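Local coordinates for protein C alpha-dehydrogenase (PDB 4YAC) that is an NADH-binding short-chain dehydrogenase/reductase, a C alpha-dehydrogenase of the lignin beta-aryl ether cleavage pathway, at residues 23-28 with 50-56; 86-91 with 137-142. All coordinates share one frame; numbering follows the deposited sequence.

Both contacts belong to the Rossmann-type fold that binds the dinucleotide. Contact 1 joins helix 17-28 to the end of helix 41-51 and the loop after it, on the periphery, its centre about 22 Å from that of the chain; contact 2 pairs two inner strands of the parallel sheet, its centre about 7 Å from the same point. Although their centres lie about 18 Å apart, they touch through Leu26, whose CD1 packs 3.9 Å from CD2 of Leu87 and 4.0 Å from SG of Cys89. The bound NADH lies nearer contact 2, about 6 Å from the Thr91 side chain against about 11 Å from that of Ala23.

Contact 1. Residues 23-28 with 50-56; sequences AKVLAE and YFSQKNV
Lys24 lays its aliphatic chain over one face of the Tyr50 ring: CE sits above the ring centre, 3.7 Å from the centroid, a CH-pi contact, and NZ follows at 4.2 Å, 13° off the ring normal, as a cation-pi partner. The chain runs straight beyond CG, which carries the ammonium group across the ring. Along the rim of the ring, Glu28 OE2 accepts a 2.6 Å hydrogen bond from Tyr50 OH on the syn side of the carboxylate, whose plane is turned 58° from the ring. A phenylalanine in place of Tyr50 would probably keep the ring under Lys24 but leave Glu28 OE2 without its hydroxyl donor. Lys54 lies near the other carboxylate oxygen, but its NZ stops 4.5 Å from Glu28 OE1, too far for a salt bridge.

These polar groups border the apolar seam between helix 17-28, the first helix of the Rossmann fold, and the helix 41-51 end that leads through a type I turn, Phe51 to Lys54, toward strand 57-62. Phe51, with CG beside its backbone N (chi1 -74°), extends its ring to the first helix; CE1 meets Ala27 CB at 4.1 Å and CZ reaches Ala23 CB and Lys24 CG. Val56 CG1 then packs against Ala27 CB at 4.0 Å and Glu28 CG, while Phe51 and Ala27 both also touch Val58 of strand 57-62.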
ATOM      1  N   ALA A  23     -13.929 -19.037  -9.314  1.00 29.62           N
ATOM      2  CA  ALA A  23     -14.143 -19.670 -10.613  1.00 29.53           C
ATOM      3  C   ALA A  23     -15.390 -20.556 -10.621  1.00 32.29           C
ATOM      4  O   ALA A  23     -16.187 -20.514 -11.565  1.00 33.91           O
ATOM      5  CB  ALA A  23     -12.918 -20.486 -11.007  1.00 30.29           C
ATOM      6  N   LYS A  24     -15.559 -21.356  -9.573  1.00 30.80           N
ATOM      7  CA  LYS A  24     -16.695 -22.270  -9.486  1.00 29.66           C
ATOM      8  C   LYS A  24     -18.017 -21.519  -9.526  1.00 35.83           C
ATOM      9  O   LYS A  24     -18.929 -21.877 -10.279  1.00 33.37           O
ATOM     10  CB  LYS A  24     -16.627 -23.099  -8.204  1.00 35.11           C
ATOM     11  CG  LYS A  24     -15.597 -24.208  -8.221  1.00 36.82           C
ATOM     12  CD  LYS A  24     -15.651 -25.012  -6.923  1.00 44.32           C
ATOM     13  CE  LYS A  24     -14.601 -26.110  -6.887  1.00 43.09           C
ATOM     14  NZ  LYS A  24     -14.624 -26.866  -5.601  1.00 64.67           N
ATOM     15  N   VAL A  25     -18.119 -20.482  -8.705  1.00 33.50           N
ATOM     16  CA  VAL A  25     -19.345 -19.696  -8.606  1.00 31.40           C
ATOM     17  C   VAL A  25     -19.634 -18.968  -9.913  1.00 35.00           C
ATOM     18  O   VAL A  25     -20.783 -18.901 -10.347  1.00 34.22           O
ATOM     19  CB  VAL A  25     -19.262 -18.674  -7.449  1.00 37.66           C
ATOM     20  CG1 VAL A  25     -20.455 -17.720  -7.463  1.00 34.53           C
ATOM     21  CG2 VAL A  25     -19.186 -19.397  -6.110  1.00 33.07           C
ATOM     22  N   LEU A  26     -18.597 -18.427 -10.545  1.00 31.87           N
ATOM     23  CA  LEU A  26     -18.791 -17.690 -11.788  1.00 29.63           C
ATOM     24  C   LEU A  26     -19.181 -18.630 -12.934  1.00 36.23           C
ATOM     25  O   LEU A  26     -20.043 -18.299 -13.750  1.00 34.54           O
ATOM     26  CB  LEU A  26     -17.525 -16.901 -12.143  1.00 32.64           C
ATOM     27  CG  LEU A  26     -17.164 -15.788 -11.150  1.00 31.97           C
ATOM     28  CD1 LEU A  26     -15.783 -15.220 -11.453  1.00 28.64           C
ATOM     29  CD2 LEU A  26     -18.206 -14.682 -11.160  1.00 38.42           C
ATOM     30  N   ALA A  27     -18.565 -19.807 -12.979  1.00 37.48           N
ATOM     31  CA  ALA A  27     -18.822 -20.771 -14.050  1.00 35.81           C
ATOM     32  C   ALA A  27     -20.166 -21.475 -13.889  1.00 33.81           C
ATOM     33  O   ALA A  27     -20.871 -21.730 -14.872  1.00 32.49           O
ATOM     34  CB  ALA A  27     -17.703 -21.802 -14.102  1.00 37.57           C
ATOM     35  N   GLU A  28     -20.523 -21.789 -12.649  1.00 35.23           N
ATOM     36  CA  GLU A  28     -21.703 -22.605 -12.379  1.00 34.28           C
ATOM     37  C   GLU A  28     -22.955 -21.758 -12.199  1.00 43.72           C
ATOM     38  O   GLU A  28     -23.894 -21.863 -12.987  1.00 62.24           O
ATOM     39  CB  GLU A  28     -21.470 -23.471 -11.142  1.00 40.48           C
ATOM     40  CG  GLU A  28     -20.377 -24.509 -11.336  1.00 37.11           C
ATOM     41  CD  GLU A  28     -20.210 -25.418 -10.135  1.00 41.19           C
ATOM     42  OE1 GLU A  28     -21.140 -26.201  -9.847  1.00 36.66           O
ATOM     43  OE2 GLU A  28     -19.146 -25.349  -9.479  1.00 42.25           O
ATOM     44  N   TYR A  50     -12.828 -31.457 -11.557  1.00 37.12           N
ATOM     45  CA  TYR A  50     -14.107 -31.025 -11.002  1.00 32.99           C
ATOM     46  C   TYR A  50     -15.037 -30.505 -12.098  1.00 31.96           C
ATOM     47  O   TYR A  50     -16.173 -30.975 -12.252  1.00 34.26           O
ATOM     48  CB  TYR A  50     -13.876 -29.940  -9.941  1.00 32.85           C
ATOM     49  CG  TYR A  50     -15.143 -29.280  -9.439  1.00 35.75           C
ATOM     50  CD1 TYR A  50     -15.870 -29.834  -8.395  1.00 31.26           C
ATOM     51  CD2 TYR A  50     -15.606 -28.099 -10.005  1.00 30.95           C
ATOM     52  CE1 TYR A  50     -17.025 -29.236  -7.934  1.00 30.87           C
ATOM     53  CE2 TYR A  50     -16.758 -27.496  -9.550  1.00 31.19           C
ATOM     54  CZ  TYR A  50     -17.463 -28.067  -8.513  1.00 30.00           C
ATOM     55  OH  TYR A  50     -18.608 -27.466  -8.052  1.00 38.77           O
ATOM     56  N   PHE A  51     -14.548 -29.541 -12.869  1.00 36.75           N
ATOM     57  CA  PHE A  51     -15.387 -28.872 -13.858  1.00 36.23           C
ATOM     58  C   PHE A  51     -15.838 -29.817 -14.966  1.00 34.94           C
ATOM     59  O   PHE A  51     -16.841 -29.558 -15.623  1.00 34.61           O
ATOM     60  CB  PHE A  51     -14.655 -27.673 -14.462  1.00 37.87           C
ATOM     61  CG  PHE A  51     -14.566 -26.493 -13.537  1.00 31.90           C
ATOM     62  CD1 PHE A  51     -15.713 -25.901 -13.038  1.00 28.00           C
ATOM     63  CD2 PHE A  51     -13.334 -25.976 -13.168  1.00 30.62           C
ATOM     64  CE1 PHE A  51     -15.640 -24.821 -12.186  1.00 33.72           C
ATOM     65  CE2 PHE A  51     -13.250 -24.891 -12.311  1.00 35.70           C
ATOM     66  CZ  PHE A  51     -14.404 -24.311 -11.820  1.00 31.88           C
ATOM     67  N   SER A  52     -15.113 -30.913 -15.172  1.00 32.29           N
ATOM     68  CA  SER A  52     -15.500 -31.888 -16.194  1.00 36.38           C
ATOM     69  C   SER A  52     -16.765 -32.649 -15.800  1.00 42.51           C
ATOM     70  O   SER A  52     -17.308 -33.416 -16.598  1.00 39.57           O
ATOM     71  CB  SER A  52     -14.374 -32.890 -16.451  1.00 36.58           C
ATOM     72  OG  SER A  52     -14.265 -33.814 -15.382  1.00 47.63           O
ATOM     73  N   GLN A  53     -17.214 -32.448 -14.562  1.00 32.31           N
ATOM     74  CA  GLN A  53     -18.422 -33.085 -14.049  1.00 33.58           C
ATOM     75  C   GLN A  53     -19.550 -32.073 -13.823  1.00 33.54           C
ATOM     76  O   GLN A  53     -20.528 -32.369 -13.134  1.00 34.52           O
ATOM     77  CB  GLN A  53     -18.111 -33.818 -12.745  1.00 34.07           C
ATOM     78  CG  GLN A  53     -16.995 -34.841 -12.873  1.00 38.17           C
ATOM     79  CD  GLN A  53     -17.313 -35.937 -13.870  1.00 36.76           C
ATOM     80  OE1 GLN A  53     -18.444 -36.405 -13.947  1.00 36.52           O
ATOM     81  NE2 GLN A  53     -16.316 -36.348 -14.645  1.00 58.99           N
ATOM     82  N   LYS A  54     -19.407 -30.889 -14.419  1.00 32.52           N
ATOM     83  CA  LYS A  54     -20.391 -29.815 -14.293  1.00 32.47           C
ATOM     84  C   LYS A  54     -20.745 -29.241 -15.663  1.00 32.32           C
ATOM     85  O   LYS A  54     -19.948 -29.313 -16.598  1.00 34.27           O
ATOM     86  CB  LYS A  54     -19.859 -28.691 -13.401  1.00 31.37           C
ATOM     87  CG  LYS A  54     -19.451 -29.126 -11.999  1.00 31.50           C
ATOM     88  CD  LYS A  54     -20.654 -29.580 -11.192  1.00 35.94           C
ATOM     89  CE  LYS A  54     -20.286 -29.840  -9.733  1.00 35.50           C
ATOM     90  NZ  LYS A  54     -21.335 -30.635  -9.036  1.00 47.28           N
ATOM     91  N   ASN A  55     -21.923 -28.639 -15.772  1.00 35.41           N
ATOM     92  CA  ASN A  55     -22.331 -28.013 -17.024  1.00 34.65           C
ATOM     93  C   ASN A  55     -21.768 -26.600 -17.139  1.00 33.64           C
ATOM     94  O   ASN A  55     -22.478 -25.608 -16.955  1.00 39.86           O
ATOM     95  CB  ASN A  55     -23.851 -27.992 -17.138  1.00 37.80           C
ATOM     96  CG  ASN A  55     -24.322 -27.847 -18.573  1.00 44.40           C
ATOM     97  OD1 ASN A  55     -23.873 -28.572 -19.463  1.00 40.60           O
ATOM     98  ND2 ASN A  55     -25.218 -26.901 -18.808  1.00 46.92           N
ATOM     99  N   VAL A  56     -20.478 -26.521 -17.447  1.00 33.95           N
ATOM    100  CA  VAL A  56     -19.763 -25.261 -17.460  1.00 37.29           C
ATOM    101  C   VAL A  56     -18.916 -25.112 -18.709  1.00 40.92           C
ATOM    102  O   VAL A  56     -18.632 -26.089 -19.406  1.00 32.82           O
ATOM    103  CB  VAL A  56     -18.842 -25.137 -16.233  1.00 40.76           C
ATOM    104  CG1 VAL A  56     -19.659 -25.194 -14.956  1.00 34.85           C
ATOM    105  CG2 VAL A  56     -17.792 -26.242 -16.249  1.00 44.26           C
TER
HETATM  106  O   HOH W   1     -23.760 -24.807 -14.600  1.00 55.31           O

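Contact 2. Residues 86-91 with 137-142; sequences DLLCNT and GHILIT
His138 N and Asp86 O begin a ladder of five backbone hydrogen bonds that knits the strands in parallel register, their axes 4.7 Å apart at closest approach and 10° from parallel. The shortest rung, Leu140 N to Leu88 O at 2.7 Å, is nearly straight.

Among the side-chain bonds, Asn90 doubles one rung: Leu140 O takes its backbone N at 2.8 Å and its ND2 at 3.0 Å from opposite faces of the carbonyl plane. With CG beside the backbone N (chi1 -54°), the amide turns back toward the neighbouring strand, and the ND2 bond, bent to 144°, limits its rotation. Thr142 OG1 donates to Thr91 OG1 at 2.9 Å, and Thr91 OG1 is also hydrogen-bonded to Gln22 OE1 of helix 17-28.

Van der Waals contacts flank the ladder. Leu87 CD1 meets His138 CD2 at 3.8 Å, while His138 NE2 is hydrogen-bonded to Ser183. Ile139 CG2 and Ile141 CG1 lie beside Asn90 ND2, at 3.7 and 3.9 Å; Cys89 SG makes an apolar contact with Leu140 CD2.

In the Rossmann sheet this pair is flanked by strands 8-12 and 180-185. Helix 17-28 packs on Cys89 and Leu140, helix 105-133 on Leu88, Asn90 and Ile141 across the sheet.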
ATOM      1  N   ASP A  86     -14.447  -9.846 -19.871  1.00 28.58           N
ATOM      2  CA  ASP A  86     -15.403  -8.909 -19.297  1.00 27.29           C
ATOM      3  C   ASP A  86     -15.090  -8.658 -17.823  1.00 25.42           C
ATOM      4  O   ASP A  86     -15.230  -7.539 -17.337  1.00 27.39           O
ATOM      5  CB  ASP A  86     -16.829  -9.435 -19.438  1.00 33.68           C
ATOM      6  CG  ASP A  86     -17.277  -9.523 -20.885  1.00 38.56           C
ATOM      7  OD1 ASP A  86     -17.460  -8.459 -21.515  1.00 40.86           O
ATOM      8  OD2 ASP A  86     -17.459 -10.655 -21.385  1.00 35.33           O
ATOM      9  N   LEU A  87     -14.686  -9.716 -17.128  1.00 29.43           N
ATOM     10  CA  LEU A  87     -14.397  -9.661 -15.699  1.00 29.88           C
ATOM     11  C   LEU A  87     -13.006 -10.209 -15.438  1.00 32.73           C
ATOM     12  O   LEU A  87     -12.716 -11.355 -15.770  1.00 25.88           O
ATOM     13  CB  LEU A  87     -15.440 -10.457 -14.908  1.00 28.86           C
ATOM     14  CG  LEU A  87     -15.182 -10.702 -13.414  1.00 25.22           C
ATOM     15  CD1 LEU A  87     -15.096  -9.391 -12.653  1.00 27.73           C
ATOM     16  CD2 LEU A  87     -16.286 -11.577 -12.840  1.00 28.57           C
ATOM     17  N   LEU A  88     -12.145  -9.381 -14.856  1.00 32.65           N
ATOM     18  CA  LEU A  88     -10.810  -9.809 -14.457  1.00 26.03           C
ATOM     19  C   LEU A  88     -10.751  -9.948 -12.942  1.00 28.61           C
ATOM     20  O   LEU A  88     -11.032  -8.992 -12.218  1.00 26.42           O
ATOM     21  CB  LEU A  88      -9.753  -8.814 -14.939  1.00 23.26           C
ATOM     22  CG  LEU A  88      -8.334  -9.054 -14.412  1.00 22.13           C
ATOM     23  CD1 LEU A  88      -7.773 -10.358 -14.951  1.00 26.28           C
ATOM     24  CD2 LEU A  88      -7.423  -7.885 -14.760  1.00 27.81           C
ATOM     25  N   CYS A  89     -10.390 -11.140 -12.472  1.00 26.31           N
ATOM     26  CA  CYS A  89     -10.285 -11.410 -11.043  1.00 23.95           C
ATOM     27  C   CYS A  89      -8.822 -11.627 -10.695  1.00 23.38           C
ATOM     28  O   CYS A  89      -8.273 -12.705 -10.930  1.00 27.78           O
ATOM     29  CB  CYS A  89     -11.119 -12.632 -10.640  1.00 28.12           C
ATOM     30  SG  CYS A  89     -12.888 -12.472 -10.947  1.00 26.55           S
ATOM     31  N   ASN A  90      -8.191 -10.588 -10.158  1.00 26.71           N
ATOM     32  CA  ASN A  90      -6.807 -10.670  -9.713  1.00 27.33           C
ATOM     33  C   ASN A  90      -6.760 -11.227  -8.297  1.00 25.99           C
ATOM     34  O   ASN A  90      -6.800 -10.469  -7.329  1.00 26.55           O
ATOM     35  CB  ASN A  90      -6.137  -9.295  -9.759  1.00 26.02           C
ATOM     36  CG  ASN A  90      -6.251  -8.626 -11.114  1.00 24.56           C
ATOM     37  OD1 ASN A  90      -5.485  -8.914 -12.032  1.00 23.57           O
ATOM     38  ND2 ASN A  90      -7.199  -7.707 -11.237  1.00 26.20           N
ATOM     39  N   THR A  91      -6.672 -12.550  -8.175  1.00 24.82           N
ATOM     40  CA  THR A  91      -6.874 -13.205  -6.887  1.00 23.61           C
ATOM     41  C   THR A  91      -5.674 -14.035  -6.437  1.00 27.40           C
ATOM     42  O   THR A  91      -5.508 -14.277  -5.241  1.00 29.45           O
ATOM     43  CB  THR A  91      -8.146 -14.078  -6.948  1.00 26.30           C
ATOM     44  OG1 THR A  91      -9.257 -13.232  -7.265  1.00 29.70           O
ATOM     45  CG2 THR A  91      -8.426 -14.781  -5.624  1.00 29.01           C
ATOM     46  N   GLY A 137     -16.750  -3.296 -18.475  1.00 33.86           N
ATOM     47  CA  GLY A 137     -16.058  -4.423 -17.886  1.00 31.11           C
ATOM     48  C   GLY A 137     -16.051  -4.315 -16.376  1.00 30.34           C
ATOM     49  O   GLY A 137     -16.725  -3.462 -15.798  1.00 31.02           O
ATOM     50  N   HIS A 138     -15.289  -5.191 -15.736  1.00 30.44           N
ATOM     51  CA  HIS A 138     -15.169  -5.162 -14.291  1.00 25.82           C
ATOM     52  C   HIS A 138     -13.827  -5.721 -13.863  1.00 28.51           C
ATOM     53  O   HIS A 138     -13.323  -6.673 -14.458  1.00 28.87           O
ATOM     54  CB  HIS A 138     -16.305  -5.953 -13.651  1.00 31.07           C
ATOM     55  CG  HIS A 138     -16.537  -5.613 -12.212  1.00 34.68           C
ATOM     56  ND1 HIS A 138     -17.466  -4.675 -11.812  1.00 37.33           N
ATOM     57  CD2 HIS A 138     -15.957  -6.077 -11.083  1.00 36.72           C
ATOM     58  CE1 HIS A 138     -17.449  -4.580 -10.494  1.00 37.85           C
ATOM     59  NE2 HIS A 138     -16.544  -5.421 -10.026  1.00 34.57           N
ATOM     60  N   ILE A 139     -13.246  -5.110 -12.835  1.00 26.79           N
ATOM     61  CA  ILE A 139     -11.959  -5.540 -12.310  1.00 25.18           C
ATOM     62  C   ILE A 139     -12.075  -5.811 -10.818  1.00 28.22           C
ATOM     63  O   ILE A 139     -12.449  -4.933 -10.045  1.00 31.24           O
ATOM     64  CB  ILE A 139     -10.863  -4.487 -12.561  1.00 23.71           C
ATOM     65  CG1 ILE A 139     -10.698  -4.242 -14.063  1.00 32.06           C
ATOM     66  CG2 ILE A 139      -9.529  -4.944 -11.972  1.00 26.99           C
ATOM     67  CD1 ILE A 139      -9.915  -2.993 -14.403  1.00 35.87           C
ATOM     68  N   LEU A 140     -11.760  -7.042 -10.433  1.00 28.27           N
ATOM     69  CA  LEU A 140     -11.687  -7.434  -9.031  1.00 24.43           C
ATOM     70  C   LEU A 140     -10.241  -7.593  -8.635  1.00 21.91           C
ATOM     71  O   LEU A 140      -9.458  -8.224  -9.346  1.00 24.11           O
ATOM     72  CB  LEU A 140     -12.439  -8.744  -8.777  1.00 25.93           C
ATOM     73  CG  LEU A 140     -12.212  -9.427  -7.417  1.00 38.86           C
ATOM     74  CD1 LEU A 140     -12.900  -8.663  -6.293  1.00 42.93           C
ATOM     75  CD2 LEU A 140     -12.675 -10.878  -7.455  1.00 45.94           C
ATOM     76  N   ILE A 141      -9.895  -7.005  -7.496  1.00 27.48           N
ATOM     77  CA  ILE A 141      -8.613  -7.236  -6.857  1.00 26.39           C
ATOM     78  C   ILE A 141      -8.894  -7.864  -5.503  1.00 25.94           C
ATOM     79  O   ILE A 141      -9.665  -7.320  -4.706  1.00 28.77           O
ATOM     80  CB  ILE A 141      -7.798  -5.934  -6.703  1.00 23.87           C
ATOM     81  CG1 ILE A 141      -7.265  -5.495  -8.065  1.00 25.16           C
ATOM     82  CG2 ILE A 141      -6.623  -6.134  -5.738  1.00 24.55           C
ATOM     83  CD1 ILE A 141      -6.694  -4.086  -8.083  1.00 28.19           C
ATOM     84  N   THR A 142      -8.294  -9.028  -5.265  1.00 29.12           N
ATOM     85  CA  THR A 142      -8.386  -9.692  -3.970  1.00 26.68           C
ATOM     86  C   THR A 142      -7.142  -9.371  -3.168  1.00 27.48           C
ATOM     87  O   THR A 142      -6.052  -9.854  -3.471  1.00 30.41           O
ATOM     88  CB  THR A 142      -8.535 -11.218  -4.109  1.00 28.22           C
ATOM     89  OG1 THR A 142      -9.662 -11.515  -4.948  1.00 27.83           O
ATOM     90  CG2 THR A 142      -8.733 -11.877  -2.748  1.00 29.21           C
TER